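Local coordinates for gamma-butyrobetaine hydroxylase-like N-terminal domain-containing protein (Acidithiobacillus ferrooxidans, PDB 3LUU) that is of unknown function but binds a zinc ion and belongs to the DUF971 family, related to the N-terminal domain of gamma-butyrobetaine hydroxylase, at residues I12-I17 with V67-V72. Sequence-based numbering, arbitrary orientation. Where two conformers were deposited one is given.
Sequences IRPLMI and VEVVPV
Val-69 meets Pro-14 and Ile-12 with one methyl each, a compact example of how segments 12-17 and 67-72 can meet through side chains without a backbone bond. The closer of the two touches is that of Val-69 CG2 on the proline ring, 3.9 Å from Pro-14 CG and 4.2 Å from Pro-14 CB, with the two side chains slanting across one another. Its other methyl reaches the branch methyl of Ile-12, Val-69 CG1 lying 4.4 Å from Ile-12 CG2. The fork of the valine serves both: with CG1 anti to the backbone N (chi1 173°), CG2 falls beside that nitrogen and reaches the CB-CG side of the proline ring, while CG1 is turned to Ile-12, two residues before the proline. No hydrogen bond crosses, and the nearest CA atoms, those of Pro-14 and Val-69, stand 7.8 Å apart, so the strands are not paired.

Away from this trio the contact soon thins. Selenomethionine Met-16, modelled in two conformers, makes no contact with segment 67-72. Val-67 and Glu-68 turn their side chains away, both facing His-80 of strand 76-81 in a classic beta bulge. Arg-13 also points away, forming salt bridges with Glu-11, Glu-22 and Asp-24. On the packed side, Met-21 touches both Ile-12 and Val-69, and Phe-35 of helix 35-40 lies against Pro-14. This surface contact between partly exposed residues, away from the zinc site, is apolar packing between 9-15 and the bulged 66-72, outermost strands of two three-stranded antiparallel sheets, with Val-69 also touching Val-77 and Leu-79.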
# COMPACT_ATOMS: atom_id res chain seq x y z
N ILE A 12 8.94 -5.81 0.17
CA ILE A 12 7.99 -4.93 -0.51
C ILE A 12 8.55 -4.59 -1.90
O ILE A 12 9.71 -4.20 -2.04
CB ILE A 12 7.74 -3.62 0.30
CG1 ILE A 12 7.19 -3.95 1.70
CG2 ILE A 12 6.76 -2.68 -0.44
CD1 ILE A 12 8.29 -4.22 2.74
N ARG A 13 7.73 -4.73 -2.92
CA ARG A 13 8.16 -4.49 -4.30
C ARG A 13 7.14 -3.60 -4.97
O ARG A 13 6.16 -4.10 -5.49
CB ARG A 13 8.24 -5.80 -5.09
CG ARG A 13 9.31 -6.71 -4.58
CD ARG A 13 9.27 -8.01 -5.33
NE ARG A 13 8.03 -8.77 -5.09
CZ ARG A 13 7.82 -9.59 -4.05
NH1 ARG A 13 8.73 -9.74 -3.10
NH2 ARG A 13 6.68 -10.24 -3.96
N PRO A 14 7.39 -2.30 -5.01
CA PRO A 14 6.50 -1.46 -5.80
C PRO A 14 6.86 -1.54 -7.30
O PRO A 14 7.98 -1.20 -7.70
CB PRO A 14 6.72 -0.07 -5.23
CG PRO A 14 8.04 -0.10 -4.58
CD PRO A 14 8.42 -1.53 -4.30
N LEU A 15 5.92 -2.04 -8.11
CA LEU A 15 6.15 -2.32 -9.54
C LEU A 15 5.54 -1.21 -10.39
O LEU A 15 4.33 -1.10 -10.52
CB LEU A 15 5.59 -3.69 -9.91
CG LEU A 15 6.12 -4.93 -9.14
CD1 LEU A 15 5.20 -6.15 -9.38
CD2 LEU A 15 7.60 -5.24 -9.52
N MSE A 16 6.40 -0.37 -10.96
CA MSE A 16 5.95 0.81 -11.70
C MSE A 16 5.24 0.47 -13.01
O MSE A 16 4.33 1.17 -13.40
CB MSE A 16 7.11 1.74 -12.01
CG MSE A 16 7.94 2.14 -10.83
SE MSE A 16 6.82 3.00 -9.50
CE MSE A 16 5.95 4.24 -10.73
N ILE A 17 5.67 -0.58 -13.69
CA ILE A 17 5.09 -0.90 -15.00
C ILE A 17 3.67 -1.45 -14.82
O ILE A 17 2.75 -0.96 -15.42
CB ILE A 17 6.02 -1.85 -15.84
CG1 ILE A 17 7.43 -1.23 -15.99
CG2 ILE A 17 5.41 -2.18 -17.23
CD1 ILE A 17 7.44 0.17 -16.52
N VAL A 67 5.41 6.75 -6.04
CA VAL A 67 6.75 7.20 -6.41
C VAL A 67 7.81 6.78 -5.40
O VAL A 67 8.96 6.56 -5.79
CB VAL A 67 6.77 8.69 -6.73
CG1 VAL A 67 5.85 8.94 -7.92
CG2 VAL A 67 6.36 9.53 -5.55
N GLU A 68 7.43 6.63 -4.13
CA GLU A 68 8.34 6.15 -3.12
C GLU A 68 7.61 5.52 -1.96
O GLU A 68 6.49 5.87 -1.67
CB GLU A 68 9.19 7.32 -2.60
CG GLU A 68 10.54 6.84 -2.09
CD GLU A 68 11.50 7.97 -1.82
OE1 GLU A 68 11.17 9.15 -2.09
OE2 GLU A 68 12.61 7.66 -1.32
N VAL A 69 8.27 4.56 -1.34
CA VAL A 69 7.77 3.80 -0.20
C VAL A 69 8.84 3.99 0.89
O VAL A 69 9.99 3.59 0.69
CB VAL A 69 7.62 2.31 -0.55
CG1 VAL A 69 7.27 1.50 0.68
CG2 VAL A 69 6.56 2.10 -1.67
N VAL A 70 8.46 4.62 2.01
CA VAL A 70 9.39 4.96 3.08
C VAL A 70 8.92 4.29 4.38
O VAL A 70 7.78 4.49 4.82
CB VAL A 70 9.47 6.49 3.27
CG1 VAL A 70 10.44 6.87 4.39
CG2 VAL A 70 9.89 7.17 1.96
N PRO A 71 9.77 3.49 5.01
CA PRO A 71 9.32 2.84 6.23
C PRO A 71 9.14 3.84 7.35
O PRO A 71 9.91 4.81 7.45
CB PRO A 71 10.45 1.88 6.59
CG PRO A 71 11.42 1.91 5.50
CD PRO A 71 11.12 3.07 4.60
N VAL A 72 8.12 3.61 8.17
CA VAL A 72 7.81 4.47 9.30
C VAL A 72 7.92 3.55 10.50
O VAL A 72 7.10 2.64 10.70
CB VAL A 72 6.42 5.12 9.14
CG1 VAL A 72 6.01 5.89 10.42
CG2 VAL A 72 6.39 6.03 7.89